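Local atomic coordinates of tetratricopeptide TPR_2 repeat protein (Thermobaculum terrenum, PDB entry 5DJS), a protein that is of unknown function but combines tetratricopeptide repeats with a GT-B fold of glycosyl transferase family 41 and carries bound uridine-5'-diphosphate. Residues K10-H15 with C32-Q37; R67-L72 with A77-N82; L137-R142 with R252-A257; I165-G170 with D510-M515. The protein carries 1 engineered substitution. One frame throughout, in Å; residues are numbered along the deposited sequence.

In the fold
From the N terminus, interaction 1 comes first: it closes a short helical hairpin between helices 5-21 and 25-38. Interaction 2 follows in series, pairing helix 59-72 with helix 77-89 across a four-residue turn, its centre about 18 Å from that of interaction 1. Both belong to the helical, repeat-bearing arm. Interaction 3 closes a loop of 109 residues by joining helix 129-143 to helix 253-257. Strand 163-169 leaves within that loop and meets helix 479-521 in interaction 4, so the two long-range closures cross. They also touch, Phe256 CE1 lying 3.8 Å from Val168 CG2. Together they bind the helix before the first parallel sheet and the chain's last helix to that sheet's domain.

Interaction 1 of 4, residues K10-H15 with C32-Q37; sequences KALLSH and CWRVLQ
Leu12 and Val35 meet between the two helices of an antiparallel hairpin, the kind of pair from which tetratricopeptide-type superhelices are built. Here helix 5-21 packs on helix 25-38 near the N terminus, their local axes 9.2 Å apart with N-to-C directions at 155°. Leu12 carries most of the contact from its root to its tips. Its CB lies 3.7 Å from Val35 CG2. CG sits beside the backbone N (chi1 -71°), which swings the branched end across to Arg34. There both methyls face one atom: CD1 is 4.1 Å and CD2 4.2 Å from Arg34 CB. Arg34 contributes only this root. Beyond CG its chain is extended and heads away from the interface, so its aliphatic base borders the apolar patch while the guanidinium stays clear of Leu12. Leu13 reaches the same valine, the two side chains crossing at about a right angle. Outside the pair, Asn42 touches both Leu13 and Val35, and helix 43-56 lies against Leu13 and Cys32 through Glu44, Leu48 and Leu49, so the hairpin packs directly on the next helix. A single methyl, Val35 CG2, thus serves both leucines: besides Leu12 CB it meets Leu13 CD1 at 4.1 Å.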
loop_
_atom_site.group_PDB
_atom_site.type_symbol
_atom_site.label_atom_id
_atom_site.label_comp_id
_atom_site.label_asym_id
_atom_site.label_seq_id
_atom_site.Cartn_x
_atom_site.Cartn_y
_atom_site.Cartn_z
ATOM N N LYS A 10 6.453 2.809 35.259
ATOM C CA LYS A 10 7.569 2.283 34.451
ATOM C C LYS A 10 7.381 0.823 34.020
ATOM O O LYS A 10 7.662 0.473 32.869
ATOM C CB LYS A 10 8.891 2.424 35.202
ATOM C CG LYS A 10 10.103 2.434 34.292
ATOM C CD LYS A 10 11.391 2.419 35.093
ATOM C CE LYS A 10 12.594 2.650 34.191
ATOM N NZ LYS A 10 13.746 1.827 34.633
ATOM N N ALA A 11 6.907 -0.008 34.947
ATOM C CA ALA A 11 6.578 -1.418 34.661
ATOM C C ALA A 11 5.387 -1.574 33.691
ATOM O O ALA A 11 5.391 -2.455 32.824
ATOM C CB ALA A 11 6.304 -2.173 35.959
ATOM N N LEU A 12 4.369 -0.733 33.859
ATOM C CA LEU A 12 3.247 -0.670 32.918
ATOM C C LEU A 12 3.693 -0.176 31.543
ATOM O O LEU A 12 3.216 -0.672 30.523
ATOM C CB LEU A 12 2.132 0.228 33.460
ATOM C CG LEU A 12 1.351 -0.342 34.646
ATOM C CD1 LEU A 12 0.641 0.769 35.410
ATOM C CD2 LEU A 12 0.354 -1.400 34.186
ATOM N N LEU A 13 4.618 0.783 31.524
ATOM C CA LEU A 13 5.052 1.422 30.278
ATOM C C LEU A 13 5.948 0.514 29.419
ATOM O O LEU A 13 5.835 0.516 28.190
ATOM C CB LEU A 13 5.730 2.770 30.563
ATOM C CG LEU A 13 5.372 3.998 29.710
ATOM C CD1 LEU A 13 3.888 4.122 29.369
ATOM C CD2 LEU A 13 5.838 5.266 30.428
ATOM N N SER A 14 6.818 -0.268 30.056
ATOM C CA SER A 14 7.615 -1.274 29.340
ATOM C C SER A 14 6.771 -2.487 28.942
ATOM O O SER A 14 6.961 -3.031 27.854
ATOM C CB SER A 14 8.819 -1.719 30.166
ATOM O OG SER A 14 8.430 -2.012 31.491
ATOM N N HIS A 15 5.856 -2.910 29.818
ATOM C CA HIS A 15 4.881 -3.967 29.485
ATOM C C HIS A 15 4.038 -3.581 28.262
ATOM O O HIS A 15 3.775 -4.415 27.394
ATOM C CB HIS A 15 3.976 -4.280 30.694
ATOM C CG HIS A 15 2.866 -5.251 30.401
ATOM N ND1 HIS A 15 1.537 -4.881 30.392
ATOM C CD2 HIS A 15 2.887 -6.576 30.111
ATOM C CE1 HIS A 15 0.788 -5.933 30.108
ATOM N NE2 HIS A 15 1.583 -6.973 29.931
ATOM N N CYS A 32 -1.774 1.168 28.872
ATOM C CA CYS A 32 -1.701 2.628 28.666
ATOM C C CYS A 32 -2.780 3.395 29.438
ATOM O O CYS A 32 -2.514 4.476 29.949
ATOM C CB CYS A 32 -1.812 2.999 27.188
ATOM S SG CYS A 32 -0.329 2.752 26.205
ATOM N N TRP A 33 -3.993 2.852 29.499
ATOM C CA TRP A 33 -5.064 3.465 30.298
ATOM C C TRP A 33 -4.715 3.452 31.781
ATOM O O TRP A 33 -4.947 4.449 32.467
ATOM C CB TRP A 33 -6.441 2.803 30.053
ATOM C CG TRP A 33 -7.060 3.186 28.720
ATOM C CD1 TRP A 33 -7.379 2.344 27.698
ATOM C CD2 TRP A 33 -7.402 4.511 28.269
ATOM N NE1 TRP A 33 -7.907 3.055 26.637
ATOM C CE2 TRP A 33 -7.932 4.384 26.961
ATOM C CE3 TRP A 33 -7.317 5.789 28.843
ATOM C CZ2 TRP A 33 -8.373 5.483 26.218
ATOM C CZ3 TRP A 33 -7.754 6.884 28.101
ATOM C CH2 TRP A 33 -8.278 6.721 26.801
ATOM N N ARG A 34 -4.142 2.341 32.260
ATOM C CA ARG A 34 -3.708 2.225 33.669
ATOM C C ARG A 34 -2.676 3.285 34.065
ATOM O O ARG A 34 -2.671 3.739 35.205
ATOM C CB ARG A 34 -3.176 0.812 33.992
ATOM C CG ARG A 34 -4.266 -0.219 34.258
ATOM C CD ARG A 34 -3.768 -1.425 35.046
ATOM N NE ARG A 34 -4.859 -2.380 35.272
ATOM C CZ ARG A 34 -5.249 -3.346 34.428
ATOM N NH1 ARG A 34 -4.638 -3.556 33.257
ATOM N NH2 ARG A 34 -6.274 -4.129 34.764
ATOM N N VAL A 35 -1.824 3.681 33.122
ATOM C CA VAL A 35 -0.869 4.770 33.335
ATOM C C VAL A 35 -1.584 6.122 33.434
ATOM O O VAL A 35 -1.236 6.949 34.280
ATOM C CB VAL A 35 0.188 4.821 32.205
ATOM C CG1 VAL A 35 1.079 6.060 32.324
ATOM C CG2 VAL A 35 1.047 3.564 32.224
ATOM N N LEU A 36 -2.564 6.354 32.562
ATOM C CA LEU A 36 -3.314 7.617 32.557
ATOM C C LEU A 36 -4.280 7.774 33.738
ATOM O O LEU A 36 -4.621 8.905 34.085
ATOM C CB LEU A 36 -4.066 7.800 31.234
ATOM C CG LEU A 36 -3.188 7.862 29.977
ATOM C CD1 LEU A 36 -4.051 7.848 28.732
ATOM C CD2 LEU A 36 -2.253 9.063 29.959
ATOM N N GLN A 37 -4.724 6.664 34.340
ATOM C CA GLN A 37 -5.501 6.717 35.591
ATOM C C GLN A 37 -4.662 7.276 36.740
ATOM O O GLN A 37 -5.174 8.016 37.579
ATOM C CB GLN A 37 -6.024 5.336 35.994
ATOM C CG GLN A 37 -7.087 4.764 35.068
ATOM C CD GLN A 37 -7.390 3.298 35.361
ATOM O OE1 GLN A 37 -7.269 2.842 36.506
ATOM N NE2 GLN A 37 -7.788 2.550 34.331
#

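Interaction 2 of 4, residues R67-L72 with A77-N82; sequences RRAVAL and ASYHYN
Val70 is set against both Tyr79 and His80 where helix 59-72 turns back alongside helix 77-89, a tight antiparallel pair with local axes 9.1 Å apart at 156°. The pair joins two consecutive tetratricopeptide repeats, 67-72 belonging to the repeat 43-76 and 77-82 to the repeat 77-110. The two methyls of Val70 divide the work. CG2 stands over the centre of the imidazole of His80, 4.2 Å from the ring centroid and only 9° off the normal, a CH-pi contact; it also lies 3.9 Å from Tyr79 CB. CG1, anti to the backbone N (chi1 169°), reaches past the rim, nearest His80 CE1 at 3.5 Å. The preceding residue, Ala69, packs on the tyrosine: its CB is 3.8 Å from Tyr79 CD2, and its carbonyl oxygen approaches the same ring atom obliquely. Val70 and Tyr79 slide past each other in opposite directions.

The next shell fixes how these rings are turned. His80 NE2 is hydrogen-bonded to Pro74 O in the connecting turn, while Tyr79 OH bonds to Ser43 OG and its ring meets that of His47 on helix 43-56. Within helix 77-89, Asn82 ND2 returns to Ser78 O at 2.8 Å, from the opposite face of that carbonyl to Asn82 N.

Between the helices the contact is mainly apolar, with the polar ends of both rings engaged elsewhere. Because a carbonyl can only accept, His80 NE2 should carry a hydrogen, and that bond holds the imidazole with a face presented to Val70, where dispersion and CH-pi attraction do the joining.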
loop_
_atom_site.group_PDB
_atom_site.type_symbol
_atom_site.label_atom_id
_atom_site.label_comp_id
_atom_site.label_asym_id
_atom_site.label_seq_id
_atom_site.Cartn_x
_atom_site.Cartn_y
_atom_site.Cartn_z
ATOM N N ARG A 67 -2.098 14.897 19.525
ATOM C CA ARG A 67 -2.002 16.364 19.702
ATOM C C ARG A 67 -1.763 16.784 21.156
ATOM O O ARG A 67 -1.082 17.780 21.410
ATOM C CB ARG A 67 -3.260 17.074 19.208
ATOM C CG ARG A 67 -3.356 17.200 17.701
ATOM C CD ARG A 67 -4.214 18.383 17.293
ATOM N NE ARG A 67 -4.298 18.492 15.837
ATOM C CZ ARG A 67 -5.247 17.952 15.064
ATOM N NH1 ARG A 67 -6.256 17.232 15.581
ATOM N NH2 ARG A 67 -5.185 18.141 13.746
ATOM N N ARG A 68 -2.340 16.043 22.100
ATOM C CA ARG A 68 -2.153 16.333 23.522
ATOM C C ARG A 68 -0.735 15.945 23.957
ATOM O O ARG A 68 -0.113 16.650 24.748
ATOM C CB ARG A 68 -3.202 15.601 24.368
ATOM C CG ARG A 68 -3.532 16.270 25.700
ATOM C CD ARG A 68 -4.077 15.244 26.691
ATOM N NE ARG A 68 -5.242 15.695 27.456
ATOM C CZ ARG A 68 -5.914 14.943 28.337
ATOM N NH1 ARG A 68 -5.545 13.683 28.595
ATOM N NH2 ARG A 68 -6.967 15.456 28.973
ATOM N N ALA A 69 -0.238 14.823 23.434
ATOM C CA ALA A 69 1.150 14.423 23.624
ATOM C C ALA A 69 2.127 15.476 23.076
ATOM O O ALA A 69 3.102 15.835 23.738
ATOM C CB ALA A 69 1.393 13.069 22.973
ATOM N N VAL A 70 1.854 15.973 21.872
ATOM C CA VAL A 70 2.617 17.095 21.301
ATOM C C VAL A 70 2.588 18.351 22.224
ATOM O O VAL A 70 3.609 19.006 22.430
ATOM C CB VAL A 70 2.128 17.443 19.865
ATOM C CG1 VAL A 70 2.714 18.751 19.366
ATOM C CG2 VAL A 70 2.506 16.342 18.885
ATOM N N ALA A 71 1.427 18.691 22.774
ATOM C CA ALA A 71 1.307 19.867 23.652
ATOM C C ALA A 71 2.124 19.712 24.941
ATOM O O ALA A 71 2.734 20.680 25.414
ATOM C CB ALA A 71 -0.153 20.146 23.985
ATOM N N LEU A 72 2.132 18.498 25.496
ATOM C CA LEU A 72 2.853 18.212 26.741
ATOM C C LEU A 72 4.356 18.065 26.548
ATOM O O LEU A 72 5.104 18.254 27.492
ATOM C CB LEU A 72 2.291 16.960 27.427
ATOM C CG LEU A 72 0.860 17.129 27.951
ATOM C CD1 LEU A 72 0.206 15.767 28.183
ATOM C CD2 LEU A 72 0.827 17.975 29.223
ATOM N N ALA A 77 10.184 14.532 18.604
ATOM C CA ALA A 77 9.921 14.338 17.172
ATOM C C ALA A 77 8.966 13.191 16.841
ATOM O O ALA A 77 8.201 13.297 15.876
ATOM C CB ALA A 77 11.229 14.121 16.421
ATOM N N SER A 78 9.019 12.096 17.600
ATOM C CA SER A 78 8.189 10.923 17.291
ATOM C C SER A 78 6.692 11.196 17.459
ATOM O O SER A 78 5.878 10.597 16.769
ATOM C CB SER A 78 8.606 9.693 18.115
ATOM O OG SER A 78 8.311 9.850 19.494
ATOM N N TYR A 79 6.340 12.109 18.360
ATOM C CA TYR A 79 4.944 12.491 18.574
ATOM C C TYR A 79 4.409 13.256 17.366
ATOM O O TYR A 79 3.251 13.066 16.973
ATOM C CB TYR A 79 4.781 13.350 19.838
ATOM C CG TYR A 79 5.206 12.710 21.165
ATOM C CD1 TYR A 79 5.619 11.374 21.250
ATOM C CD2 TYR A 79 5.164 13.447 22.345
ATOM C CE1 TYR A 79 5.997 10.813 22.458
ATOM C CE2 TYR A 79 5.540 12.885 23.558
ATOM C CZ TYR A 79 5.954 11.565 23.606
ATOM O OH TYR A 79 6.326 10.990 24.801
ATOM N N HIS A 80 5.256 14.112 16.786
ATOM C CA HIS A 80 4.944 14.791 15.522
ATOM C C HIS A 80 4.860 13.828 14.347
ATOM O O HIS A 80 3.952 13.947 13.529
ATOM C CB HIS A 80 5.970 15.874 15.205
ATOM C CG HIS A 80 5.946 17.022 16.164
ATOM N ND1 HIS A 80 5.088 18.093 16.024
ATOM C CD2 HIS A 80 6.688 17.275 17.268
ATOM C CE1 HIS A 80 5.302 18.953 17.004
ATOM N NE2 HIS A 80 6.266 18.479 17.773
ATOM N N TYR A 81 5.801 12.888 14.271
ATOM C CA TYR A 81 5.805 11.853 13.225
ATOM C C TYR A 81 4.470 11.117 13.170
ATOM O O TYR A 81 3.805 11.095 12.143
ATOM C CB TYR A 81 6.953 10.856 13.458
ATOM C CG TYR A 81 6.871 9.582 12.645
ATOM C CD1 TYR A 81 6.887 9.619 11.254
ATOM C CD2 TYR A 81 6.782 8.335 13.272
ATOM C CE1 TYR A 81 6.816 8.450 10.504
ATOM C CE2 TYR A 81 6.708 7.163 12.533
ATOM C CZ TYR A 81 6.725 7.228 11.149
ATOM O OH TYR A 81 6.651 6.081 10.406
ATOM N N ASN A 82 4.072 10.550 14.295
ATOM C CA ASN A 82 2.866 9.745 14.338
ATOM C C ASN A 82 1.574 10.519 14.167
ATOM O O ASN A 82 0.607 9.980 13.629
ATOM C CB ASN A 82 2.859 8.912 15.606
ATOM C CG ASN A 82 3.889 7.827 15.535
ATOM O OD1 ASN A 82 3.715 6.866 14.786
ATOM N ND2 ASN A 82 4.989 7.989 16.247
#

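Interaction 3 of 4, residues L137-R142 with R252-A257; sequences LDWARR and RLFAFA
The indole of Trp139 and the phenyl ring of Phe254 lie nearly parallel, at 30°, but strongly offset, with little ring-on-ring overlap; the phenyl centroid is 5.7 Å from that of the indole's six-membered ring. The contact sits in the N-terminal, Rossmann-like half of the GT-B fold, where helix 129-143 meets the short helix 253-257 that follows strand 240-243. It is made by the outer corner of the indole: Trp139 CZ2 is 3.8 Å from Phe254 CZ and comes up obliquely to that ring, while Trp139 CH2 is 3.9 Å from Leu253 CD1, the leucine crossing the tryptophan at about a right angle. Trp139 CG lies anti to the backbone N (chi1 180°), which carries the benzo end across to Leu253 and Phe254.

More rings surround the indole. His247 and Tyr143 each meet it edge-to-face, and Trp139 NE1 is hydrogen-bonded to His111 O, so the buried N-H is satisfied and the ring's rotation restrained. The ring of His111 also meets Phe254, linking helix 111-120 to both partners. On the second segment, Arg252 at the N-cap position of helix 253-257 forms a salt bridge with Asp226.

The outer side of helix 129-143 carries further flat groups in a salt-bridge network. Arg142 grips Asp138 OD1, while Arg141 reaches OD2 by weak bonds, and Arg141 NH2 lies over one face of the Arg142 guanidinium, offset toward its rim. At the edge of that guanidinium, in its plane, is Asp138 OD1, met on its syn side but well out of the carboxylate plane by Arg142 NE at 2.7 Å with an N-H...O angle of 156°.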
loop_
_atom_site.group_PDB
_atom_site.type_symbol
_atom_site.label_atom_id
_atom_site.label_comp_id
_atom_site.label_asym_id
_atom_site.label_seq_id
_atom_site.Cartn_x
_atom_site.Cartn_y
_atom_site.Cartn_z
ATOM N N LEU A 137 16.139 9.976 -3.245
ATOM C CA LEU A 137 17.586 9.962 -3.352
ATOM C C LEU A 137 18.234 10.474 -2.069
ATOM O O LEU A 137 19.157 9.847 -1.547
ATOM C CB LEU A 137 18.040 10.838 -4.519
ATOM C CG LEU A 137 17.742 10.362 -5.931
ATOM C CD1 LEU A 137 18.092 11.444 -6.936
ATOM C CD2 LEU A 137 18.493 9.083 -6.251
ATOM N N ASP A 138 17.738 11.608 -1.569
ATOM C CA ASP A 138 18.251 12.206 -0.323
ATOM C C ASP A 138 18.234 11.192 0.804
ATOM O O ASP A 138 19.212 11.048 1.500
ATOM C CB ASP A 138 17.447 13.454 0.078
ATOM C CG ASP A 138 18.230 14.398 0.992
ATOM O OD1 ASP A 138 18.152 14.264 2.229
ATOM O OD2 ASP A 138 18.903 15.304 0.464
ATOM N N TRP A 139 17.123 10.471 0.940
ATOM C CA TRP A 139 16.973 9.404 1.933
ATOM C C TRP A 139 18.036 8.337 1.762
ATOM O O TRP A 139 18.729 7.984 2.714
ATOM C CB TRP A 139 15.585 8.763 1.794
ATOM C CG TRP A 139 15.268 7.652 2.735
ATOM C CD1 TRP A 139 14.753 7.758 3.980
ATOM C CD2 TRP A 139 15.399 6.261 2.472
ATOM N NE1 TRP A 139 14.551 6.515 4.533
ATOM C CE2 TRP A 139 14.948 5.573 3.623
ATOM C CE3 TRP A 139 15.859 5.521 1.372
ATOM C CZ2 TRP A 139 14.945 4.180 3.709
ATOM C CZ3 TRP A 139 15.844 4.122 1.455
ATOM C CH2 TRP A 139 15.396 3.473 2.617
ATOM N N ALA A 140 18.138 7.830 0.535
ATOM C CA ALA A 140 19.037 6.729 0.196
ATOM C C ALA A 140 20.463 7.094 0.515
ATOM O O ALA A 140 21.170 6.330 1.179
ATOM C CB ALA A 140 18.915 6.382 -1.283
ATOM N N ARG A 141 20.873 8.264 0.042
ATOM C CA ARG A 141 22.222 8.784 0.300
ATOM C C ARG A 141 22.555 8.813 1.794
ATOM O O ARG A 141 23.670 8.491 2.180
ATOM C CB ARG A 141 22.374 10.184 -0.303
ATOM C CG ARG A 141 23.806 10.601 -0.584
ATOM C CD ARG A 141 23.924 12.106 -0.788
ATOM N NE ARG A 141 23.372 12.847 0.364
ATOM C CZ ARG A 141 22.327 13.685 0.344
ATOM N NH1 ARG A 141 21.675 13.979 -0.783
ATOM N NH2 ARG A 141 21.937 14.255 1.481
ATOM N N ARG A 142 21.580 9.180 2.618
ATOM C CA ARG A 142 21.771 9.287 4.060
ATOM C C ARG A 142 21.863 7.935 4.753
ATOM O O ARG A 142 22.749 7.740 5.582
ATOM C CB ARG A 142 20.638 10.100 4.699
ATOM C CG ARG A 142 20.711 11.586 4.394
ATOM C CD ARG A 142 19.556 12.353 5.019
ATOM N NE ARG A 142 19.492 13.697 4.460
ATOM C CZ ARG A 142 20.303 14.710 4.774
ATOM N NH1 ARG A 142 21.268 14.568 5.680
ATOM N NH2 ARG A 142 20.138 15.890 4.171
ATOM N N ARG A 252 12.525 -3.821 4.970
ATOM C CA ARG A 252 13.812 -4.196 5.525
ATOM C C ARG A 252 14.924 -3.803 4.550
ATOM O O ARG A 252 15.801 -4.596 4.224
ATOM C CB ARG A 252 13.784 -5.702 5.829
ATOM C CG ARG A 252 14.467 -6.128 7.113
ATOM C CD ARG A 252 13.986 -5.331 8.314
ATOM N NE ARG A 252 13.817 -6.168 9.487
ATOM C CZ ARG A 252 14.782 -6.636 10.264
ATOM N NH1 ARG A 252 16.057 -6.376 10.021
ATOM N NH2 ARG A 252 14.439 -7.384 11.303
ATOM N N LEU A 253 14.895 -2.540 4.146
ATOM C CA LEU A 253 15.695 -2.028 3.046
ATOM C C LEU A 253 17.133 -1.773 3.441
ATOM O O LEU A 253 17.988 -1.640 2.573
ATOM C CB LEU A 253 15.098 -0.730 2.499
ATOM C CG LEU A 253 13.787 -0.855 1.716
ATOM C CD1 LEU A 253 13.094 0.498 1.605
ATOM C CD2 LEU A 253 14.026 -1.441 0.333
ATOM N N PHE A 254 17.412 -1.670 4.736
ATOM C CA PHE A 254 18.805 -1.540 5.185
ATOM C C PHE A 254 19.528 -2.892 5.167
ATOM O O PHE A 254 20.744 -2.937 5.062
ATOM C CB PHE A 254 18.871 -0.896 6.566
ATOM C CG PHE A 254 18.137 0.400 6.642
ATOM C CD1 PHE A 254 18.467 1.444 5.781
ATOM C CD2 PHE A 254 17.095 0.576 7.545
ATOM C CE1 PHE A 254 17.786 2.648 5.835
ATOM C CE2 PHE A 254 16.411 1.780 7.602
ATOM C CZ PHE A 254 16.756 2.817 6.749
ATOM N N ALA A 255 18.784 -3.985 5.269
ATOM C CA ALA A 255 19.327 -5.290 4.938
ATOM C C ALA A 255 19.636 -5.358 3.427
ATOM O O ALA A 255 20.734 -5.755 3.037
ATOM C CB ALA A 255 18.371 -6.396 5.368
ATOM N N PHE A 256 18.685 -4.928 2.591
ATOM C CA PHE A 256 18.915 -4.816 1.129
ATOM C C PHE A 256 20.084 -3.898 0.802
ATOM O O PHE A 256 20.797 -4.119 -0.161
ATOM C CB PHE A 256 17.676 -4.284 0.385
ATOM C CG PHE A 256 16.628 -5.327 0.118
ATOM C CD1 PHE A 256 15.761 -5.742 1.130
ATOM C CD2 PHE A 256 16.507 -5.896 -1.139
ATOM C CE1 PHE A 256 14.799 -6.700 0.898
ATOM C CE2 PHE A 256 15.543 -6.861 -1.381
ATOM C CZ PHE A 256 14.687 -7.258 -0.361
ATOM N N ALA A 257 20.258 -2.856 1.601
ATOM C CA ALA A 257 21.304 -1.871 1.377
ATOM C C ALA A 257 22.696 -2.491 1.330
ATOM O O ALA A 257 23.552 -1.999 0.610
ATOM C CB ALA A 257 21.240 -0.785 2.445
#

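Interaction 4 of 4, residues I165-G170 with D510-M515; sequences IGYVSG and DAYRRM
Tyr512 carries the whole contact from helix 479-521 to strand 163-169, reaching both Ile165 and Tyr167. One residue before it, Ala511 rests on Val302 and Leu304 of strand 300-304, at the far edge of the same parallel sheet, and Met515, a turn later, returns to Val302. Tyr512 itself sets CG beside the backbone N (chi1 -69°) and extends its ring toward the strand. Ile165 crosses it at about a right angle, its terminal CD1 obliquely placed against Tyr512 CD2 and CE2. At the end of the ring, Tyr512 OH and Tyr167 OH share a hydrogen bond of 2.6 Å; either could donate. Tyr167 OH arrives at the edge of the Tyr512 ring, near its plane, whereas Tyr512 OH approaches the Tyr167 ring obliquely. His188 NE2 also bonds to Tyr167 OH, so two partners hold that buried hydroxyl. Next along, Arg513 turns to the chain leading into the strand, with NH1 hydrogen-bonded to the backbone oxygens of Pro159 and Arg161. A C-terminal helix that crosses back to pack on the N-terminal Rossmann-like domain is a hallmark of the GT-B fold.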
loop_
_atom_site.group_PDB
_atom_site.type_symbol
_atom_site.label_atom_id
_atom_site.label_comp_id
_atom_site.label_asym_id
_atom_site.label_seq_id
_atom_site.Cartn_x
_atom_site.Cartn_y
_atom_site.Cartn_z
ATOM N N ILE A 165 14.634 -17.871 -4.329
ATOM C CA ILE A 165 13.997 -16.557 -4.239
ATOM C C ILE A 165 13.575 -16.290 -2.804
ATOM O O ILE A 165 12.943 -17.129 -2.161
ATOM C CB ILE A 165 12.767 -16.422 -5.164
ATOM C CG1 ILE A 165 13.153 -16.709 -6.620
ATOM C CG2 ILE A 165 12.190 -15.012 -5.081
ATOM C CD1 ILE A 165 11.969 -16.989 -7.514
ATOM N N GLY A 166 13.931 -15.104 -2.323
ATOM C CA GLY A 166 13.570 -14.648 -0.985
ATOM C C GLY A 166 12.632 -13.462 -1.060
ATOM O O GLY A 166 12.958 -12.440 -1.668
ATOM N N TYR A 167 11.462 -13.611 -0.454
ATOM C CA TYR A 167 10.444 -12.550 -0.386
ATOM C C TYR A 167 10.481 -11.928 1.009
ATOM O O TYR A 167 10.239 -12.626 2.003
ATOM C CB TYR A 167 9.053 -13.136 -0.696
ATOM C CG TYR A 167 8.874 -13.449 -2.165
ATOM C CD1 TYR A 167 8.679 -12.421 -3.090
ATOM C CD2 TYR A 167 8.942 -14.757 -2.640
ATOM C CE1 TYR A 167 8.537 -12.680 -4.443
ATOM C CE2 TYR A 167 8.792 -15.032 -3.999
ATOM C CZ TYR A 167 8.590 -13.987 -4.893
ATOM O OH TYR A 167 8.455 -14.223 -6.237
ATOM N N VAL A 168 10.798 -10.634 1.085
ATOM C CA VAL A 168 10.958 -9.946 2.369
ATOM C C VAL A 168 9.860 -8.906 2.539
ATOM O O VAL A 168 9.802 -7.933 1.780
ATOM C CB VAL A 168 12.337 -9.246 2.504
ATOM C CG1 VAL A 168 12.600 -8.895 3.966
ATOM C CG2 VAL A 168 13.469 -10.117 1.954
ATOM N N SER A 169 9.005 -9.104 3.545
ATOM C CA SER A 169 7.905 -8.182 3.813
ATOM C C SER A 169 7.421 -8.267 5.237
ATOM O O SER A 169 7.494 -9.317 5.866
ATOM C CB SER A 169 6.719 -8.491 2.909
ATOM O OG SER A 169 5.744 -7.470 3.007
ATOM N N GLY A 170 6.907 -7.146 5.730
ATOM C CA GLY A 170 6.234 -7.083 7.025
ATOM C C GLY A 170 4.729 -6.999 6.920
ATOM O O GLY A 170 4.065 -6.673 7.904
ATOM N N ASP A 510 10.194 -15.639 -15.842
ATOM C CA ASP A 510 10.933 -15.252 -17.046
ATOM C C ASP A 510 11.784 -13.997 -16.781
ATOM O O ASP A 510 12.920 -13.922 -17.236
ATOM C CB ASP A 510 9.982 -15.007 -18.231
ATOM C CG ASP A 510 10.580 -15.431 -19.547
ATOM O OD1 ASP A 510 10.623 -16.661 -19.780
ATOM O OD2 ASP A 510 10.998 -14.550 -20.339
ATOM N N ALA A 511 11.225 -13.027 -16.047
ATOM C CA ALA A 511 11.957 -11.807 -15.656
ATOM C C ALA A 511 13.077 -12.068 -14.640
ATOM O O ALA A 511 14.191 -11.563 -14.818
ATOM C CB ALA A 511 11.003 -10.749 -15.127
ATOM N N TYR A 512 12.786 -12.844 -13.589
ATOM C CA TYR A 512 13.822 -13.302 -12.636
ATOM C C TYR A 512 14.993 -14.014 -13.330
ATOM O O TYR A 512 16.150 -13.816 -12.966
ATOM C CB TYR A 512 13.248 -14.273 -11.591
ATOM C CG TYR A 512 12.285 -13.716 -10.551
ATOM C CD1 TYR A 512 12.259 -12.352 -10.204
ATOM C CD2 TYR A 512 11.415 -14.578 -9.876
ATOM C CE1 TYR A 512 11.371 -11.873 -9.245
ATOM C CE2 TYR A 512 10.533 -14.113 -8.914
ATOM C CZ TYR A 512 10.512 -12.763 -8.595
ATOM O OH TYR A 512 9.624 -12.317 -7.639
ATOM N N ARG A 513 14.685 -14.858 -14.309
ATOM C CA ARG A 513 15.708 -15.598 -15.042
ATOM C C ARG A 513 16.623 -14.660 -15.833
ATOM O O ARG A 513 17.831 -14.860 -15.875
ATOM C CB ARG A 513 15.054 -16.636 -15.976
ATOM C CG ARG A 513 16.018 -17.597 -16.678
ATOM C CD ARG A 513 16.890 -18.415 -15.724
ATOM N NE ARG A 513 16.123 -19.199 -14.749
ATOM C CZ ARG A 513 16.657 -20.053 -13.876
ATOM N NH1 ARG A 513 17.976 -20.261 -13.833
ATOM N NH2 ARG A 513 15.865 -20.711 -13.028
ATOM N N ARG A 514 16.042 -13.641 -16.450
ATOM C CA ARG A 514 16.808 -12.718 -17.278
ATOM C C ARG A 514 17.619 -11.740 -16.426
ATOM O O ARG A 514 18.672 -11.278 -16.855
ATOM C CB ARG A 514 15.888 -12.021 -18.286
ATOM C CG ARG A 514 15.451 -12.984 -19.397
ATOM C CD ARG A 514 14.112 -12.654 -20.053
ATOM N NE ARG A 514 13.974 -11.228 -20.326
ATOM C CZ ARG A 514 14.588 -10.562 -21.307
ATOM N NH1 ARG A 514 15.414 -11.176 -22.163
ATOM N NH2 ARG A 514 14.375 -9.252 -21.436
ATOM N N MET A 515 17.134 -11.445 -15.217
ATOM C CA MET A 515 17.929 -10.748 -14.200
ATOM C C MET A 515 19.152 -11.580 -13.806
ATOM O O MET A 515 20.258 -11.047 -13.658
ATOM C CB MET A 515 17.117 -10.507 -12.916
ATOM C CG MET A 515 15.974 -9.507 -12.992
ATOM S SD MET A 515 14.943 -9.619 -11.502
ATOM C CE MET A 515 13.378 -9.062 -12.166
#